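Side-chain contacts in FAD-binding oxidoreductase (Gulosibacter chungangensis, PDB 7PBG), which oxidises 4-ethylphenol and probably related 4-alkylphenols to 4-vinylphenol-type products by dehydrogenation, using a covalently bound FAD: residues 17-22 / 29-34; 35-40 / 58-63; 45-50 / 455-460; 245-250 / 336-341; 256-261 / 316-321. All blocks are in the same frame, centred on the assembly; numbering follows the deposited sequence.

Interaction 1. Residues 17-22 / 29-34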
# COMPACT_ATOMS: atom_id res chain seq x y z
N ASN A 17 -18.86 -32.06 20.78
CA ASN A 17 -17.52 -32.67 20.92
C ASN A 17 -16.47 -31.58 20.71
O ASN A 17 -15.55 -31.52 21.53
CB ASN A 17 -17.27 -33.86 20.00
CG ASN A 17 -17.94 -35.13 20.47
OD1 ASN A 17 -18.18 -35.31 21.66
ND2 ASN A 17 -18.23 -36.01 19.54
N ALA A 18 -16.68 -30.71 19.71
CA ALA A 18 -15.80 -29.55 19.43
C ALA A 18 -15.82 -28.58 20.61
O ALA A 18 -14.74 -28.11 21.05
CB ALA A 18 -16.24 -28.88 18.16
N ILE A 19 -17.01 -28.27 21.14
CA ILE A 19 -17.18 -27.36 22.32
C ILE A 19 -16.41 -27.94 23.52
O ILE A 19 -15.71 -27.17 24.23
CB ILE A 19 -18.67 -27.11 22.65
CG1 ILE A 19 -19.39 -26.32 21.56
CG2 ILE A 19 -18.84 -26.45 24.02
CD1 ILE A 19 -18.94 -24.85 21.41
N SER A 20 -16.50 -29.25 23.75
CA SER A 20 -15.75 -29.92 24.84
C SER A 20 -14.23 -29.75 24.63
O SER A 20 -13.51 -29.47 25.63
CB SER A 20 -16.20 -31.36 24.95
OG SER A 20 -15.30 -32.06 25.78
N GLU A 21 -13.73 -29.81 23.38
CA GLU A 21 -12.28 -29.64 23.07
C GLU A 21 -11.88 -28.16 23.25
O GLU A 21 -10.85 -27.90 23.89
CB GLU A 21 -11.96 -30.14 21.66
CG GLU A 21 -12.06 -31.66 21.53
CD GLU A 21 -11.25 -32.26 20.39
OE1 GLU A 21 -10.11 -31.80 20.15
OE2 GLU A 21 -11.75 -33.24 19.79
N PHE A 22 -12.67 -27.20 22.75
CA PHE A 22 -12.42 -25.76 23.00
C PHE A 22 -12.37 -25.52 24.51
O PHE A 22 -11.42 -24.87 25.02
CB PHE A 22 -13.53 -24.91 22.38
CG PHE A 22 -13.64 -24.96 20.89
CD1 PHE A 22 -12.53 -24.92 20.08
CD2 PHE A 22 -14.88 -24.93 20.28
CE1 PHE A 22 -12.67 -24.89 18.69
CE2 PHE A 22 -15.02 -24.90 18.91
CZ PHE A 22 -13.90 -24.89 18.12
N GLU A 29 -14.67 -21.28 31.03
CA GLU A 29 -15.16 -19.90 31.30
C GLU A 29 -15.00 -19.00 30.05
O GLU A 29 -15.58 -17.89 30.07
CB GLU A 29 -14.48 -19.25 32.50
CG GLU A 29 -12.97 -19.09 32.36
CD GLU A 29 -12.07 -20.14 33.01
OE1 GLU A 29 -12.17 -21.37 32.67
OE2 GLU A 29 -11.26 -19.74 33.87
N TYR A 30 -14.27 -19.44 29.02
CA TYR A 30 -14.00 -18.62 27.81
C TYR A 30 -14.70 -19.17 26.56
O TYR A 30 -14.51 -18.65 25.43
CB TYR A 30 -12.51 -18.48 27.58
CG TYR A 30 -11.77 -17.96 28.78
CD1 TYR A 30 -11.99 -16.68 29.21
CD2 TYR A 30 -10.83 -18.74 29.43
CE1 TYR A 30 -11.33 -16.16 30.31
CE2 TYR A 30 -10.15 -18.24 30.53
CZ TYR A 30 -10.38 -16.94 30.95
OH TYR A 30 -9.75 -16.41 32.04
N VAL A 31 -15.51 -20.22 26.73
CA VAL A 31 -16.28 -20.85 25.62
C VAL A 31 -17.76 -20.78 26.01
O VAL A 31 -18.13 -21.45 26.98
CB VAL A 31 -15.79 -22.29 25.39
CG1 VAL A 31 -16.61 -23.03 24.36
CG2 VAL A 31 -14.31 -22.32 25.06
N ARG A 32 -18.55 -19.93 25.35
CA ARG A 32 -19.93 -19.60 25.78
C ARG A 32 -20.93 -20.04 24.70
O ARG A 32 -20.74 -19.70 23.49
CB ARG A 32 -20.02 -18.10 26.09
CG ARG A 32 -19.03 -17.69 27.18
CD ARG A 32 -19.34 -18.32 28.53
NE ARG A 32 -20.17 -17.45 29.34
CZ ARG A 32 -21.29 -17.79 29.96
NH1 ARG A 32 -21.75 -19.03 29.92
NH2 ARG A 32 -21.95 -16.88 30.65
N VAL A 33 -21.95 -20.80 25.12
CA VAL A 33 -23.01 -21.29 24.19
C VAL A 33 -24.39 -20.81 24.67
O VAL A 33 -25.35 -21.06 23.95
CB VAL A 33 -22.97 -22.82 24.03
CG1 VAL A 33 -21.69 -23.28 23.35
CG2 VAL A 33 -23.15 -23.53 25.36
N ASP A 34 -24.48 -20.11 25.80
CA ASP A 34 -25.80 -19.67 26.32
C ASP A 34 -26.34 -18.52 25.46
O ASP A 34 -25.55 -17.65 25.04
CB ASP A 34 -25.71 -19.24 27.78
CG ASP A 34 -24.65 -18.18 27.98
OD1 ASP A 34 -23.45 -18.50 27.74
OD2 ASP A 34 -25.03 -17.02 28.30

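Interaction 2. Residues 35-40 / 58-63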
# COMPACT_ATOMS: atom_id res chain seq x y z
N GLU A 35 -27.66 -18.52 25.26
CA GLU A 35 -28.38 -17.52 24.43
C GLU A 35 -28.07 -16.10 24.93
O GLU A 35 -27.82 -15.24 24.09
CB GLU A 35 -29.89 -17.80 24.47
CG GLU A 35 -30.69 -16.77 23.73
CD GLU A 35 -30.47 -16.80 22.23
OE1 GLU A 35 -30.09 -17.86 21.71
OE2 GLU A 35 -30.64 -15.76 21.59
N ALA A 36 -28.07 -15.84 26.24
CA ALA A 36 -27.86 -14.48 26.78
C ALA A 36 -26.49 -13.96 26.31
O ALA A 36 -26.41 -12.78 25.90
CB ALA A 36 -27.99 -14.45 28.29
N THR A 37 -25.44 -14.77 26.39
CA THR A 37 -24.06 -14.35 26.03
C THR A 37 -23.89 -14.33 24.50
O THR A 37 -23.39 -13.32 23.99
CB THR A 37 -22.97 -15.25 26.61
OG1 THR A 37 -23.12 -15.30 28.03
CG2 THR A 37 -21.59 -14.69 26.29
N VAL A 38 -24.31 -15.37 23.79
CA VAL A 38 -24.07 -15.40 22.32
C VAL A 38 -24.88 -14.31 21.61
O VAL A 38 -24.38 -13.74 20.62
CB VAL A 38 -24.29 -16.78 21.71
CG1 VAL A 38 -23.96 -16.82 20.23
CG2 VAL A 38 -23.48 -17.84 22.45
N SER A 39 -26.09 -13.98 22.09
CA SER A 39 -27.02 -13.05 21.41
C SER A 39 -26.43 -11.64 21.40
O SER A 39 -26.80 -10.87 20.50
CB SER A 39 -28.42 -13.06 22.03
OG SER A 39 -28.39 -12.67 23.38
N GLU A 40 -25.56 -11.35 22.36
CA GLU A 40 -24.78 -10.08 22.41
C GLU A 40 -24.04 -9.89 21.07
O GLU A 40 -23.70 -8.74 20.73
CB GLU A 40 -23.80 -10.14 23.57
CG GLU A 40 -23.03 -8.86 23.82
CD GLU A 40 -22.32 -8.83 25.17
OE1 GLU A 40 -22.94 -9.25 26.18
OE2 GLU A 40 -21.15 -8.39 25.21
N VAL A 58 -19.59 -18.24 21.24
CA VAL A 58 -18.49 -17.25 21.24
C VAL A 58 -17.38 -17.75 22.13
O VAL A 58 -17.65 -18.30 23.22
CB VAL A 58 -18.98 -15.84 21.60
CG1 VAL A 58 -19.51 -15.69 23.03
CG2 VAL A 58 -17.86 -14.86 21.36
N ILE A 59 -16.15 -17.55 21.67
CA ILE A 59 -14.94 -17.93 22.42
C ILE A 59 -14.11 -16.66 22.59
O ILE A 59 -13.96 -15.90 21.64
CB ILE A 59 -14.14 -19.01 21.68
CG1 ILE A 59 -15.00 -20.25 21.38
CG2 ILE A 59 -12.88 -19.34 22.45
CD1 ILE A 59 -14.29 -21.32 20.57
N TRP A 60 -13.57 -16.51 23.78
CA TRP A 60 -12.68 -15.41 24.17
C TRP A 60 -11.27 -15.95 24.31
O TRP A 60 -10.82 -16.30 25.40
CB TRP A 60 -13.20 -14.83 25.49
CG TRP A 60 -14.56 -14.24 25.35
CD1 TRP A 60 -15.01 -13.45 24.34
CD2 TRP A 60 -15.65 -14.38 26.27
NE1 TRP A 60 -16.31 -13.06 24.58
CE2 TRP A 60 -16.73 -13.61 25.75
CE3 TRP A 60 -15.81 -15.05 27.49
CZ2 TRP A 60 -17.97 -13.54 26.38
CZ3 TRP A 60 -17.03 -14.95 28.13
CH2 TRP A 60 -18.08 -14.19 27.59
N PRO A 61 -10.52 -16.05 23.20
CA PRO A 61 -9.15 -16.49 23.30
C PRO A 61 -8.25 -15.50 24.04
O PRO A 61 -8.49 -14.29 23.95
CB PRO A 61 -8.65 -16.66 21.86
CG PRO A 61 -9.76 -16.17 20.97
CD PRO A 61 -10.93 -15.74 21.83
N GLY A 62 -7.25 -16.04 24.73
CA GLY A 62 -6.38 -15.30 25.66
C GLY A 62 -5.03 -14.96 25.07
O GLY A 62 -4.30 -14.19 25.72
N SER A 63 -4.71 -15.49 23.88
CA SER A 63 -3.33 -15.49 23.32
C SER A 63 -3.35 -16.00 21.88
O SER A 63 -4.30 -16.71 21.50
CB SER A 63 -2.40 -16.32 24.12
OG SER A 63 -2.71 -17.69 23.94

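Interaction 3. Residues 45-50 / 455-460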
# COMPACT_ATOMS: atom_id res chain seq x y z
N PHE A 45 -27.65 -4.11 13.99
CA PHE A 45 -28.37 -3.45 12.86
C PHE A 45 -28.63 -4.47 11.79
O PHE A 45 -28.20 -4.34 10.63
CB PHE A 45 -27.62 -2.25 12.28
CG PHE A 45 -27.27 -1.13 13.21
CD1 PHE A 45 -27.80 -1.02 14.49
CD2 PHE A 45 -26.34 -0.19 12.79
CE1 PHE A 45 -27.44 0.05 15.31
CE2 PHE A 45 -25.99 0.86 13.62
CZ PHE A 45 -26.54 0.98 14.86
N PRO A 46 -29.50 -5.45 12.10
CA PRO A 46 -29.91 -6.43 11.11
C PRO A 46 -30.83 -5.83 10.04
O PRO A 46 -31.50 -4.85 10.25
CB PRO A 46 -30.65 -7.46 11.96
CG PRO A 46 -31.29 -6.62 13.03
CD PRO A 46 -30.19 -5.64 13.39
N VAL A 47 -30.88 -6.48 8.89
CA VAL A 47 -31.93 -6.20 7.89
C VAL A 47 -32.65 -7.53 7.58
O VAL A 47 -33.38 -7.60 6.57
CB VAL A 47 -31.39 -5.49 6.64
CG1 VAL A 47 -30.93 -4.07 6.96
CG2 VAL A 47 -30.27 -6.28 5.97
N THR A 48 -32.39 -8.56 8.38
CA THR A 48 -33.05 -9.89 8.24
C THR A 48 -33.74 -10.21 9.55
O THR A 48 -33.36 -9.64 10.59
CB THR A 48 -32.03 -10.97 7.81
OG1 THR A 48 -30.95 -10.97 8.73
CG2 THR A 48 -31.49 -10.77 6.42
N ASP A 49 -34.67 -11.18 9.53
CA ASP A 49 -35.63 -11.38 10.66
C ASP A 49 -35.41 -12.72 11.38
O ASP A 49 -35.97 -12.85 12.51
CB ASP A 49 -37.07 -11.30 10.17
CG ASP A 49 -37.39 -10.01 9.46
OD1 ASP A 49 -36.87 -8.95 9.87
OD2 ASP A 49 -38.13 -10.06 8.47
N GLY A 50 -34.66 -13.65 10.78
CA GLY A 50 -34.59 -15.06 11.20
C GLY A 50 -33.24 -15.42 11.81
O GLY A 50 -32.60 -14.56 12.47
N LYS A 455 -36.81 -4.49 5.72
CA LYS A 455 -37.00 -4.93 4.31
C LYS A 455 -36.88 -3.74 3.36
O LYS A 455 -36.22 -3.88 2.30
CB LYS A 455 -38.38 -5.59 4.12
CG LYS A 455 -38.72 -5.89 2.67
CD LYS A 455 -39.94 -6.76 2.53
CE LYS A 455 -40.74 -6.47 1.28
NZ LYS A 455 -39.91 -6.61 0.07
N GLU A 456 -37.44 -2.59 3.73
CA GLU A 456 -37.38 -1.38 2.90
C GLU A 456 -35.91 -1.00 2.74
O GLU A 456 -35.52 -0.65 1.65
CB GLU A 456 -38.15 -0.20 3.50
CG GLU A 456 -39.67 -0.32 3.34
CD GLU A 456 -40.10 -0.67 1.92
OE1 GLU A 456 -40.77 -1.74 1.75
OE2 GLU A 456 -39.74 0.06 1.00
N THR A 457 -35.14 -1.09 3.83
CA THR A 457 -33.71 -0.70 3.79
C THR A 457 -32.92 -1.65 2.89
O THR A 457 -32.12 -1.18 2.08
CB THR A 457 -33.13 -0.65 5.19
OG1 THR A 457 -33.94 0.29 5.88
CG2 THR A 457 -31.68 -0.22 5.21
N LEU A 458 -33.13 -2.95 3.05
CA LEU A 458 -32.45 -3.93 2.20
C LEU A 458 -32.88 -3.74 0.74
O LEU A 458 -31.98 -3.72 -0.14
CB LEU A 458 -32.78 -5.34 2.66
CG LEU A 458 -32.16 -6.44 1.82
CD1 LEU A 458 -30.65 -6.24 1.65
CD2 LEU A 458 -32.48 -7.80 2.41
N ASP A 459 -34.18 -3.67 0.45
CA ASP A 459 -34.64 -3.48 -0.95
C ASP A 459 -34.05 -2.20 -1.54
O ASP A 459 -33.60 -2.24 -2.71
CB ASP A 459 -36.15 -3.40 -1.03
CG ASP A 459 -36.83 -4.73 -0.77
OD1 ASP A 459 -36.10 -5.75 -0.67
OD2 ASP A 459 -38.08 -4.71 -0.61
N MET A 460 -34.10 -1.10 -0.79
CA MET A 460 -33.55 0.20 -1.23
C MET A 460 -32.07 0.01 -1.60
O MET A 460 -31.65 0.43 -2.67
CB MET A 460 -33.62 1.25 -0.12
CG MET A 460 -33.03 2.60 -0.53
SD MET A 460 -32.80 3.64 0.90
CE MET A 460 -31.44 2.88 1.77

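Interaction 4. Residues 245-250 / 336-341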
# COMPACT_ATOMS: atom_id res chain seq x y z
N PHE A 245 -11.70 23.93 10.27
CA PHE A 245 -12.65 24.85 9.65
C PHE A 245 -13.93 24.13 9.26
O PHE A 245 -13.96 22.89 9.04
CB PHE A 245 -11.99 25.53 8.47
CG PHE A 245 -11.45 24.59 7.43
CD1 PHE A 245 -12.24 24.12 6.40
CD2 PHE A 245 -10.12 24.23 7.46
CE1 PHE A 245 -11.67 23.30 5.44
CE2 PHE A 245 -9.56 23.40 6.50
CZ PHE A 245 -10.35 22.95 5.48
N ALA A 246 -14.97 24.93 9.18
CA ALA A 246 -16.30 24.53 8.69
C ALA A 246 -16.65 25.51 7.59
O ALA A 246 -16.41 26.74 7.75
CB ALA A 246 -17.33 24.55 9.79
N ILE A 247 -17.16 25.01 6.49
CA ILE A 247 -17.60 25.86 5.36
C ILE A 247 -19.04 25.51 5.05
O ILE A 247 -19.30 24.34 4.78
CB ILE A 247 -16.71 25.73 4.12
CG1 ILE A 247 -15.23 25.50 4.49
CG2 ILE A 247 -16.90 26.97 3.28
CD1 ILE A 247 -14.33 25.42 3.32
N TYR A 248 -19.92 26.48 5.18
CA TYR A 248 -21.37 26.25 5.05
C TYR A 248 -21.83 26.75 3.69
O TYR A 248 -21.57 27.91 3.33
CB TYR A 248 -22.12 26.98 6.15
CG TYR A 248 -21.56 26.67 7.52
CD1 TYR A 248 -21.76 25.44 8.10
CD2 TYR A 248 -20.87 27.62 8.22
CE1 TYR A 248 -21.28 25.14 9.36
CE2 TYR A 248 -20.38 27.35 9.49
CZ TYR A 248 -20.60 26.11 10.06
OH TYR A 248 -20.12 25.88 11.31
N PHE A 249 -22.61 25.93 3.00
CA PHE A 249 -23.14 26.29 1.67
C PHE A 249 -24.66 26.32 1.78
O PHE A 249 -25.27 25.39 2.36
CB PHE A 249 -22.61 25.31 0.64
CG PHE A 249 -21.11 25.34 0.57
CD1 PHE A 249 -20.46 26.26 -0.21
CD2 PHE A 249 -20.35 24.52 1.41
CE1 PHE A 249 -19.09 26.33 -0.23
CE2 PHE A 249 -18.96 24.56 1.37
CZ PHE A 249 -18.33 25.47 0.56
N GLU A 250 -25.26 27.38 1.24
CA GLU A 250 -26.68 27.71 1.48
C GLU A 250 -27.60 26.86 0.60
O GLU A 250 -28.82 26.95 0.79
CB GLU A 250 -26.86 29.22 1.28
CG GLU A 250 -26.86 29.64 -0.16
CD GLU A 250 -27.19 31.11 -0.40
OE1 GLU A 250 -27.26 31.85 0.57
OE2 GLU A 250 -27.29 31.49 -1.58
N GLU A 336 -5.94 30.68 4.11
CA GLU A 336 -6.26 31.78 3.18
C GLU A 336 -6.59 31.20 1.80
O GLU A 336 -7.63 31.59 1.23
CB GLU A 336 -5.09 32.78 3.21
CG GLU A 336 -5.16 33.86 2.17
CD GLU A 336 -3.94 34.79 2.11
OE1 GLU A 336 -2.76 34.31 2.12
OE2 GLU A 336 -4.17 36.01 2.04
N MET A 337 -5.84 30.20 1.32
CA MET A 337 -6.12 29.57 -0.01
C MET A 337 -7.50 28.89 -0.01
O MET A 337 -8.27 29.03 -0.96
CB MET A 337 -5.09 28.50 -0.36
CG MET A 337 -3.70 29.09 -0.59
SD MET A 337 -2.53 27.72 -0.77
CE MET A 337 -0.98 28.59 -0.65
N ILE A 338 -7.79 28.15 1.04
CA ILE A 338 -9.04 27.37 1.15
C ILE A 338 -10.20 28.37 1.23
O ILE A 338 -11.18 28.21 0.50
CB ILE A 338 -8.94 26.45 2.38
CG1 ILE A 338 -7.91 25.33 2.16
CG2 ILE A 338 -10.32 25.91 2.76
CD1 ILE A 338 -7.52 24.63 3.46
N ARG A 339 -10.16 29.29 2.20
CA ARG A 339 -11.24 30.29 2.38
C ARG A 339 -11.48 30.99 1.03
O ARG A 339 -12.66 31.11 0.59
CB ARG A 339 -10.80 31.28 3.46
CG ARG A 339 -11.91 32.16 4.03
CD ARG A 339 -11.30 33.22 4.93
NE ARG A 339 -12.37 34.01 5.52
CZ ARG A 339 -12.88 35.14 5.02
NH1 ARG A 339 -12.41 35.67 3.90
NH2 ARG A 339 -13.89 35.72 5.64
N ASP A 340 -10.42 31.46 0.38
CA ASP A 340 -10.56 32.26 -0.87
C ASP A 340 -11.23 31.42 -1.95
O ASP A 340 -12.07 31.99 -2.71
CB ASP A 340 -9.22 32.75 -1.38
CG ASP A 340 -8.64 33.91 -0.59
OD1 ASP A 340 -7.51 34.28 -0.92
OD2 ASP A 340 -9.30 34.39 0.35
N ALA A 341 -10.93 30.14 -2.00
CA ALA A 341 -11.49 29.23 -3.01
C ALA A 341 -13.00 29.03 -2.81
O ALA A 341 -13.78 29.24 -3.75
CB ALA A 341 -10.77 27.89 -3.05

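Interaction 5. Residues 256-261 / 316-321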
# COMPACT_ATOMS: atom_id res chain seq x y z
N PRO A 256 -22.04 20.30 -6.75
CA PRO A 256 -21.06 20.21 -7.82
C PRO A 256 -19.89 21.18 -7.67
O PRO A 256 -18.73 20.76 -7.74
CB PRO A 256 -21.86 20.49 -9.10
CG PRO A 256 -23.24 20.09 -8.74
CD PRO A 256 -23.42 20.46 -7.27
N ALA A 257 -20.16 22.45 -7.41
CA ALA A 257 -19.07 23.41 -7.25
C ALA A 257 -18.20 23.05 -6.04
O ALA A 257 -16.96 23.37 -6.05
CB ALA A 257 -19.59 24.80 -7.14
N ILE A 258 -18.82 22.58 -4.96
CA ILE A 258 -18.03 22.20 -3.78
C ILE A 258 -17.02 21.12 -4.18
O ILE A 258 -15.86 21.25 -3.86
CB ILE A 258 -18.90 21.72 -2.62
CG1 ILE A 258 -19.84 22.83 -2.12
CG2 ILE A 258 -18.00 21.12 -1.56
CD1 ILE A 258 -20.97 22.31 -1.21
N MET A 259 -17.46 20.08 -4.89
CA MET A 259 -16.59 18.95 -5.18
C MET A 259 -15.51 19.42 -6.18
O MET A 259 -14.36 19.06 -6.01
CB MET A 259 -17.37 17.75 -5.73
CG MET A 259 -18.43 17.21 -4.82
SD MET A 259 -17.98 16.97 -3.09
CE MET A 259 -16.70 15.74 -3.31
N GLU A 260 -15.88 20.24 -7.18
CA GLU A 260 -14.94 20.65 -8.23
C GLU A 260 -13.95 21.66 -7.62
O GLU A 260 -12.84 21.72 -8.13
CB GLU A 260 -15.67 21.19 -9.44
CG GLU A 260 -16.40 20.11 -10.18
CD GLU A 260 -15.56 19.12 -10.97
OE1 GLU A 260 -14.36 19.39 -11.19
OE2 GLU A 260 -16.12 18.11 -11.42
N THR A 261 -14.31 22.38 -6.56
CA THR A 261 -13.36 23.29 -5.87
C THR A 261 -12.37 22.47 -5.02
O THR A 261 -11.16 22.81 -4.97
CB THR A 261 -14.07 24.33 -5.00
OG1 THR A 261 -14.94 25.06 -5.88
CG2 THR A 261 -13.13 25.29 -4.31
N GLY A 316 -25.35 24.81 6.85
CA GLY A 316 -25.68 24.90 5.41
C GLY A 316 -26.38 23.64 5.00
O GLY A 316 -26.32 22.67 5.75
N HIS A 317 -26.93 23.60 3.79
CA HIS A 317 -27.42 22.33 3.22
C HIS A 317 -26.24 21.36 3.01
O HIS A 317 -26.49 20.13 3.02
CB HIS A 317 -28.14 22.62 1.91
CG HIS A 317 -29.53 23.09 2.15
ND1 HIS A 317 -30.54 22.24 2.56
CD2 HIS A 317 -30.09 24.32 2.11
CE1 HIS A 317 -31.65 22.93 2.74
NE2 HIS A 317 -31.41 24.21 2.47
N TRP A 318 -25.04 21.88 2.74
CA TRP A 318 -23.75 21.16 2.65
C TRP A 318 -22.81 21.87 3.61
O TRP A 318 -22.82 23.12 3.66
CB TRP A 318 -23.19 21.12 1.23
CG TRP A 318 -24.06 20.31 0.32
CD1 TRP A 318 -24.93 20.77 -0.62
CD2 TRP A 318 -24.18 18.88 0.32
NE1 TRP A 318 -25.58 19.72 -1.19
CE2 TRP A 318 -25.14 18.55 -0.66
CE3 TRP A 318 -23.54 17.85 1.03
CZ2 TRP A 318 -25.48 17.22 -0.94
CZ3 TRP A 318 -23.88 16.54 0.77
CH2 TRP A 318 -24.83 16.25 -0.22
N ILE A 319 -22.04 21.08 4.34
CA ILE A 319 -20.97 21.59 5.20
C ILE A 319 -19.69 20.84 4.82
O ILE A 319 -19.68 19.59 4.77
CB ILE A 319 -21.32 21.38 6.69
CG1 ILE A 319 -22.75 21.80 7.04
CG2 ILE A 319 -20.28 22.05 7.55
CD1 ILE A 319 -23.77 20.71 6.94
N VAL A 320 -18.64 21.60 4.59
CA VAL A 320 -17.26 21.09 4.45
C VAL A 320 -16.58 21.24 5.80
O VAL A 320 -16.61 22.33 6.34
CB VAL A 320 -16.48 21.79 3.34
CG1 VAL A 320 -15.01 21.38 3.32
CG2 VAL A 320 -17.16 21.55 2.00
N TYR A 321 -16.00 20.16 6.30
CA TYR A 321 -15.09 20.20 7.45
C TYR A 321 -13.70 19.76 7.01
O TYR A 321 -13.57 18.72 6.35
CB TYR A 321 -15.59 19.28 8.56
CG TYR A 321 -16.89 19.72 9.18
CD1 TYR A 321 -16.93 20.76 10.10
CD2 TYR A 321 -18.08 19.10 8.86
CE1 TYR A 321 -18.12 21.15 10.69
CE2 TYR A 321 -19.28 19.52 9.39
CZ TYR A 321 -19.29 20.52 10.34
OH TYR A 321 -20.50 20.87 10.87

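Interaction 1. Residues 17-22 / 29-34
With chi1 at 175°, Val31 sends CG1 to the far side from its own N and leaves CG2 next to it. This spreads its two methyls over two helix residues, Ile19 and Phe22. CG2 meets Phe22 CB at 3.8 Å. CG1 lies 4.1 Å from Ile19 CG2, and these two side chains cross obliquely. Ile19 is bent at both torsions (chi1 -67°, chi2 -68°), which carries its CD1 to Val33 CG1, tip to tip at 3.7 Å. Phe22 offers its CB and backbone here, while its ring leads away from Val31 toward Ile70 and Ile73. The contact between the two segments is wholly apolar. Trimming Val31 to an alanine would probably leave Ile19 CG2 and Phe22 CB without their methyl partners and open a gap between helix and strand. The neighbouring charges lie apart from this patch: Arg32 points away from the helix, and its NH1 is 2.8 Å from Asp34 OD1, a salt bridge with the oxygen well out of the guanidinium plane. Helix 12-26 thus packs against the edge strand 31-32 of a four-stranded mixed sheet. Ile19 and Phe22 also touch the next strand, 57-59, and Phe22 touches helix 64-77.

Interaction 2. Residues 35-40 / 58-63
Thr37 turns its methyl, not its hydroxyl, toward Trp60. CG2 approaches the far end of the indole at a slant, with CH2 and CZ2 both 3.8 Å away. The same methyl lies 4.0 Å from Val58 CG1. It therefore bridges two residues of segment 58-63 whose CB atoms both point at the helix. Thr37 OG1 lies beside the backbone N (chi1 -56°), where it hydrogen-bonds Asp34 OD2, and CG2 is thereby anti to that N and faces Trp60. Val38 stands beside this pair, and its CG2 lies 4.1 Å from the backbone N of Val58. At the pyrrole end of the indole, Trp60 NE1 is hydrogen-bonded to Tyr41 OH. Lys109 also makes a cation-pi contact with the indole. The short helix 35-39 thus packs against the end of strand 57-59. That strand pairs with 31-32 on one side and with 103-106 on the other, and Val58 also touches Arg32 and Leu104 on these two neighbours.

Interaction 3. Residues 45-50 / 455-460
Val47, in the loop between helix 35-39 and strand 57-59, meets Leu458 and Thr457 of helix 451-470, which lies in the C-terminal, FAD-oxidase-type part of the chain. Val47 is the loop residue that makes the contact. Its CB comes 4.2 Å from Leu458 CB, and its CG1 comes 4.3 Å from Thr457 CG2. Both distances are ordinary for apolar groups. Thr457 OG1 lies beside the backbone N (chi1 -58°) and bonds Ser453 O within the helix; this puts CG2, anti to that N, on the Val47 side. The hydroxyl is thereby satisfied in a buried place. Phe396 touches Val47, Thr457 and Leu458 alike, and Tyr446 touches Val47 and Thr457. These two aromatics lie on strands 393-402 and 438-447, so Val47 is packed between the helix and two strands of the sheet. Charges flank the apolar centre. Lys455 NZ donates to the syn lone pair of Asp459 OD2 at 2.7 Å, a salt bridge one turn along the helix. Asp49 forms a salt bridge with Arg454. The site is close to the flavin link: Phe45 packs edge-to-face with His395, the residue that carries FAD covalently. A C-terminal helix-and-sheet domain packed near the flavin link is consistent with the vanillyl-alcohol oxidase type of flavoprotein fold.

Interaction 4. Residues 245-250 / 336-341
Phe245 and Ile338 form the aromatic part of the contact. Ile338 CG2 sits over one face of the Phe245 ring, 4.0 Å from CE1. Its CD1 lies 3.9 Å from both CZ and CE2 of that ring. The ring is brought here by a chi1 of 56°, with CG between the backbone N and the carbonyl carbon. A leucine in place of Phe245 lacks the flat ring and would probably leave a gap under Ile338 CG2 and CD1, freeing that side chain to shift. Strand 241-249 and helix 328-342 belong to a beta-alpha-beta-beta-alpha-beta run with strand order 4-1-3-2, as in ferredoxin-like folds, with extra helices inserted between the second and third strands. The helix lies across one face of that sheet. In the aliphatic part, Ile247 CD1 meets Ile338 CG2 at 4.1 Å, and the side chains cross at about a right angle. Backbone hydrogen bonds tie the strand to its neighbours, Ile247 to Val320 and Ala246 to Glu351. Next to Ile338, Met337 packs on Trp329 of the second subunit.

Interaction 5. Residues 256-261 / 316-321
Ile258 and its partners Trp318 and Val320 join helix 255-266 to strand 318-326, in the half of an eight-stranded antiparallel sheet whose order, 4-1-3-2, resembles that of ferredoxin-like folds. The contact across the segments is apolar. Ile258 CG1 lies beside the backbone N (chi1 -62°) and the chain then runs extended (chi2 166°), which carries CD1 to Trp318. CD1 comes 3.5 Å from Trp318 CB, meeting the side chain where CB joins the indole, at a slant to the ring. The other branch, Ile258 CG2, lies 3.7 Å from Val320 CG2, where the two side chains run past each other in opposite directions. Trp318 packs edge-to-face with Tyr413. In the backbone, His317 and Trp318 both face Phe249, a classic beta bulge. Polar groups are paired elsewhere: Trp318 NE1 hydrogen-bonds Glu252 O, and Glu260 forms a salt bridge with Lys120 of the second subunit. Within the helix, Ala257 O accepts from opposite faces of its plane, from Thr261 N at 2.9 Å and Thr261 OG1 at 2.6 Å.

How the interactions relate
The contacts fall into two pairs and one separate contact. Interactions 1 and 2 have centres 9 Å apart and share a sheet. Arg32 N bonds Val58 O at 2.8 Å between them. Interactions 4 and 5 are also 9 Å apart and pack helices on one face of the eight-stranded sheet. Phe249 N bonds Trp318 O there at 2.9 Å. The two pairs lie on opposite sides of the chain's centre, with interactions 1 and 4 about 57 Å apart between centres. Interaction 3 joins segments over 400 residues apart in sequence. Its centre is about 25 Å from that of interaction 2 and 31 Å from that of interaction 5. The side chains of Thr457 and Val58 each lie about 12 Å from FAD.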